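Local coordinates for protein dehydratase, IlvD/Edd family (Caulobacter crescentus, PDB 5OYN) that catalyses the dehydration of D-xylonate to 2-dehydro-3-deoxy-D-arabinonate, and of D-gluconate with similar efficiency, using a [2Fe-2S] cluster and magnesium, at residues S407-G410 and E411-K415; M476-D480 and H481-K485. All coordinates share one frame; numbering follows the deposited sequence.

Both contacts are local and lie in the C-terminal dehydratase region of the chain. Coming from the N terminus, strand 401-404 runs into a loop, and contact 1 forms where this loop, at 407-410, turns into helix 411-417. The chain then passes through strands 426-435 and 455-460 of the mixed sheet. Contact 2 follows where the loop through 476-479 enters the short helix 480-484. Neither contact closes a long loop. They stand in series, without nesting or crossing. The centres of contact 1 and contact 2 are about 17 Å apart. The nearest atoms of contact 1 and contact 2 are about 9 Å apart, so they do not meet. Each joins an incoming loop to the first turn of a helix, away from the cluster and the magnesium.

Contact 1: residues S407-G410 and E411-K415; sequences SVIG and EEFRK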
loop_
_atom_site.group_PDB
_atom_site.type_symbol
_atom_site.label_atom_id
_atom_site.label_comp_id
_atom_site.label_asym_id
_atom_site.label_seq_id
_atom_site.Cartn_x
_atom_site.Cartn_y
_atom_site.Cartn_z
ATOM N N SER A 407 0.439 -40.831 15.438
ATOM C CA SER A 407 -0.294 -40.709 14.175
ATOM C C SER A 407 0.562 -41.043 12.976
ATOM O O SER A 407 0.031 -41.239 11.881
ATOM C CB SER A 407 -0.843 -39.301 14.004
ATOM O OG SER A 407 0.197 -38.401 13.689
ATOM N N VAL A 408 1.864 -41.173 13.175
ATOM C CA VAL A 408 2.841 -41.206 12.105
ATOM C C VAL A 408 3.599 -42.534 12.039
ATOM O O VAL A 408 4.431 -42.725 11.140
ATOM C CB VAL A 408 3.773 -39.986 12.262
ATOM C CG1 VAL A 408 5.137 -40.180 11.699
ATOM C CG2 VAL A 408 3.087 -38.747 11.656
ATOM N N ILE A 409 3.253 -43.502 12.893
ATOM C CA ILE A 409 3.874 -44.819 12.822
ATOM C C ILE A 409 3.540 -45.451 11.479
ATOM O O ILE A 409 2.369 -45.681 11.153
ATOM C CB ILE A 409 3.416 -45.705 13.991
ATOM C CG1 ILE A 409 4.102 -45.288 15.292
ATOM C CG2 ILE A 409 3.737 -47.154 13.713
ATOM C CD1 ILE A 409 3.229 -45.438 16.503
ATOM N N GLY A 410 4.567 -45.727 10.687
ATOM C CA GLY A 410 4.344 -46.392 9.425
ATOM C C GLY A 410 4.105 -47.871 9.605
ATOM O O GLY A 410 4.472 -48.465 10.618
ATOM N N GLU A 411 3.476 -48.486 8.602
ATOM C CA GLU A 411 3.174 -49.908 8.727
ATOM C C GLU A 411 4.438 -50.764 8.669
ATOM O O GLU A 411 4.501 -51.810 9.324
ATOM C CB GLU A 411 2.173 -50.330 7.655
ATOM C CG GLU A 411 2.703 -50.266 6.251
ATOM C CD GLU A 411 2.210 -51.421 5.409
ATOM O OE1 GLU A 411 1.865 -51.189 4.223
ATOM O OE2 GLU A 411 2.168 -52.559 5.937
ATOM N N GLU A 412 5.453 -50.339 7.915
ATOM C CA GLU A 412 6.722 -51.057 7.932
ATOM C C GLU A 412 7.406 -50.930 9.290
ATOM O O GLU A 412 7.970 -51.906 9.802
ATOM C CB GLU A 412 7.630 -50.542 6.815
ATOM C CG GLU A 412 8.507 -51.618 6.188
ATOM C CD GLU A 412 7.700 -52.792 5.643
ATOM O OE1 GLU A 412 6.678 -52.550 4.960
ATOM O OE2 GLU A 412 8.081 -53.958 5.904
ATOM N N PHE A 413 7.371 -49.731 9.881
ATOM C CA PHE A 413 7.870 -49.533 11.241
ATOM C C PHE A 413 7.124 -50.419 12.229
ATOM O O PHE A 413 7.738 -51.028 13.112
ATOM C CB PHE A 413 7.732 -48.053 11.617
ATOM C CG PHE A 413 8.253 -47.686 12.992
ATOM C CD1 PHE A 413 7.489 -47.910 14.136
ATOM C CD2 PHE A 413 9.480 -47.036 13.132
ATOM C CE1 PHE A 413 7.961 -47.538 15.397
ATOM C CE2 PHE A 413 9.957 -46.658 14.385
ATOM C CZ PHE A 413 9.197 -46.914 15.519
ATOM N N ARG A 414 5.795 -50.496 12.096
ATOM C CA ARG A 414 4.998 -51.336 12.981
ATOM C C ARG A 414 5.452 -52.791 12.914
ATOM O O ARG A 414 5.789 -53.393 13.940
ATOM C CB ARG A 414 3.518 -51.209 12.627
ATOM C CG ARG A 414 2.593 -51.870 13.634
ATOM C CD ARG A 414 1.141 -51.484 13.415
ATOM N NE ARG A 414 0.942 -50.038 13.521
ATOM C CZ ARG A 414 0.790 -49.373 14.666
ATOM N NH1 ARG A 414 0.805 -50.017 15.836
ATOM N NH2 ARG A 414 0.622 -48.054 14.640
ATOM N N LYS A 415 5.493 -53.365 11.706
ATOM C CA LYS A 415 5.919 -54.754 11.535
ATOM C C LYS A 415 7.306 -55.013 12.109
ATOM O O LYS A 415 7.564 -56.100 12.625
ATOM C CB LYS A 415 5.903 -55.133 10.053
ATOM C CG LYS A 415 4.568 -55.673 9.563
ATOM C CD LYS A 415 4.600 -55.967 8.066
ATOM C CE LYS A 415 3.352 -55.425 7.369
ATOM N NZ LYS A 415 3.634 -54.962 5.970
#
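Ile409 meets Arg414 and Phe413 where the loop enters the helix. One methyl group makes the side-chain contacts. CG2 of Ile409 lies over one face of the Arg414 guanidinium, 3.4 Å from Arg414 NH2. Ile409 CG2 is also 3.9 Å from Phe413 CD1, the ring being met obliquely. It reaches both because CG2 is anti to the backbone N of Ile409 and CG1 takes the place beside that N (chi1 -75°). The Arg414 chain bends at chi3 (-59°), which brings its flat end back over the loop. The Ile409 and Arg414 side chains cross at about a right angle. Pro505 touches both Ile409 and Phe413 from another loop.

The backbone supplies one hydrogen bond across the junction. Arg414 N donates to Gly410 O at 2.8 Å, with the donor tilted 19° from the carbonyl plane. Lys415 N bonds to Glu411 O in the next step of the helix.

The charged part lies on the exposed side. Lys415 NZ forms a salt bridge with Glu411 OE2 at 2.8 Å. The ammonium group comes from above the carboxylate plane. The whole is a helix N-terminus with Gly410 as N-cap and an i to i+4 salt bridge on the first turn.

Contact 2: residues M476-D480 and H481-K485; sequences MQPPD and HLLKK
Pro479 and Leu482 pack side by side at a helix N-terminus, where Pro479 holds the N-cap position. This is the tight part of the contact. CD of Pro479 is 3.6 Å from CD1 of Leu482, and both side chains point the same way. Pro478 CB adds an apolar touch on Leu482 CB at 4.1 Å. Pro479 O accepts a hydrogen bond from Leu483 N at 3.0 Å, in the carbonyl plane, and a weak one from Leu482 N. Ile444, Asn445 and Ile451 cover Pro479 from neighbouring loops.

Leu483 is also buried. Its CG is anti to the carbonyl carbon (chi1 -83°), and Leu483 CD1 comes 3.5 Å from Pro478 O. Gln477 crosses it at about a right angle, Gln477 NE2 lying 3.4 Å from Leu483 CD1. With an alanine here, the CD1 methyl is gone, and a gap would probably open beside the Gln477 amide and the Pro478 carbonyl.

The solvent side is looser. The exposed His481 ring has ND1 4.1 Å from Pro479 CB, and its NE2 makes a weak hydrogen bond to Ile451 O. Lys484 is extended, and its NZ stays 5.6 Å from Asp480 OD2, without contact. Lys484 N donates to Asp480 O at 2.8 Å, with a C=O...N angle of 171°.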
loop_
_atom_site.group_PDB
_atom_site.type_symbol
_atom_site.label_atom_id
_atom_site.label_comp_id
_atom_site.label_asym_id
_atom_site.label_seq_id
_atom_site.Cartn_x
_atom_site.Cartn_y
_atom_site.Cartn_z
ATOM N N MET A 476 15.691 -37.692 13.092
ATOM C CA MET A 476 16.917 -38.217 12.497
ATOM C C MET A 476 16.617 -39.373 11.550
ATOM O O MET A 476 15.720 -40.182 11.804
ATOM C CB MET A 476 17.872 -38.693 13.589
ATOM C CG MET A 476 18.568 -37.575 14.344
ATOM S SD MET A 476 19.364 -38.105 15.886
ATOM C CE MET A 476 17.911 -38.429 16.874
ATOM N N GLN A 477 17.395 -39.464 10.455
ATOM C CA GLN A 477 17.156 -40.521 9.478
ATOM C C GLN A 477 18.218 -41.624 9.576
ATOM O O GLN A 477 19.332 -41.381 10.057
ATOM C CB GLN A 477 17.126 -39.957 8.050
ATOM C CG GLN A 477 18.458 -39.459 7.504
ATOM C CD GLN A 477 18.383 -39.163 6.009
ATOM O OE1 GLN A 477 17.337 -38.743 5.499
ATOM N NE2 GLN A 477 19.486 -39.383 5.299
ATOM N N PRO A 478 17.896 -42.845 9.137
ATOM C CA PRO A 478 18.875 -43.938 9.158
ATOM C C PRO A 478 20.136 -43.571 8.398
ATOM O O PRO A 478 20.117 -42.675 7.540
ATOM C CB PRO A 478 18.131 -45.085 8.459
ATOM C CG PRO A 478 16.700 -44.794 8.659
ATOM C CD PRO A 478 16.573 -43.304 8.678
ATOM N N PRO A 479 21.253 -44.240 8.686
ATOM C CA PRO A 479 22.457 -44.064 7.862
ATOM C C PRO A 479 22.213 -44.533 6.435
ATOM O O PRO A 479 21.241 -45.232 6.139
ATOM C CB PRO A 479 23.509 -44.933 8.563
ATOM C CG PRO A 479 22.976 -45.141 9.956
ATOM C CD PRO A 479 21.485 -45.126 9.839
ATOM N N ASP A 480 23.116 -44.125 5.540
ATOM C CA ASP A 480 22.872 -44.329 4.117
ATOM C C ASP A 480 22.772 -45.812 3.785
ATOM O O ASP A 480 21.873 -46.231 3.042
ATOM C CB ASP A 480 23.973 -43.673 3.285
ATOM C CG ASP A 480 24.091 -42.173 3.529
ATOM O OD1 ASP A 480 23.305 -41.617 4.331
ATOM O OD2 ASP A 480 24.988 -41.550 2.915
ATOM N N HIS A 481 23.675 -46.626 4.347
ATOM C CA HIS A 481 23.694 -48.043 3.995
ATOM C C HIS A 481 22.364 -48.715 4.313
ATOM O O HIS A 481 21.915 -49.583 3.557
ATOM C CB HIS A 481 24.874 -48.750 4.682
ATOM C CG HIS A 481 24.653 -49.084 6.127
ATOM N ND1 HIS A 481 25.282 -48.408 7.152
ATOM C CD2 HIS A 481 23.908 -50.052 6.719
ATOM C CE1 HIS A 481 24.913 -48.925 8.312
ATOM N NE2 HIS A 481 24.077 -49.921 8.078
ATOM N N LEU A 482 21.697 -48.289 5.391
ATOM C CA LEU A 482 20.373 -48.818 5.714
ATOM C C LEU A 482 19.299 -48.260 4.784
ATOM O O LEU A 482 18.397 -48.996 4.358
ATOM C CB LEU A 482 20.024 -48.514 7.173
ATOM C CG LEU A 482 20.649 -49.467 8.194
ATOM C CD1 LEU A 482 21.135 -48.718 9.419
ATOM C CD2 LEU A 482 19.661 -50.549 8.575
ATOM N N LEU A 483 19.371 -46.959 4.470
ATOM C CA LEU A 483 18.432 -46.378 3.515
ATOM C C LEU A 483 18.473 -47.128 2.195
ATOM O O LEU A 483 17.425 -47.451 1.626
ATOM C CB LEU A 483 18.738 -44.892 3.299
ATOM C CG LEU A 483 18.155 -43.939 4.351
ATOM C CD1 LEU A 483 18.786 -42.556 4.302
ATOM C CD2 LEU A 483 16.636 -43.873 4.238
ATOM N N LYS A 484 19.679 -47.438 1.710
ATOM C CA LYS A 484 19.813 -48.153 0.447
ATOM C C LYS A 484 19.244 -49.566 0.518
ATOM O O LYS A 484 18.874 -50.120 -0.524
ATOM C CB LYS A 484 21.280 -48.171 0.006
ATOM C CG LYS A 484 21.763 -46.801 -0.495
ATOM C CD LYS A 484 23.257 -46.759 -0.801
ATOM C CE LYS A 484 23.654 -45.398 -1.389
ATOM N NZ LYS A 484 25.134 -45.158 -1.422
ATOM N N LYS A 485 19.131 -50.143 1.717
ATOM C CA LYS A 485 18.478 -51.433 1.895
ATOM C C LYS A 485 16.964 -51.320 2.034
ATOM O O LYS A 485 16.299 -52.344 2.226
ATOM C CB LYS A 485 19.038 -52.159 3.121
ATOM C CG LYS A 485 20.544 -52.349 3.136
ATOM C CD LYS A 485 21.000 -52.773 4.536
ATOM C CE LYS A 485 22.467 -53.218 4.587
ATOM N NZ LYS A 485 22.983 -53.323 5.995
#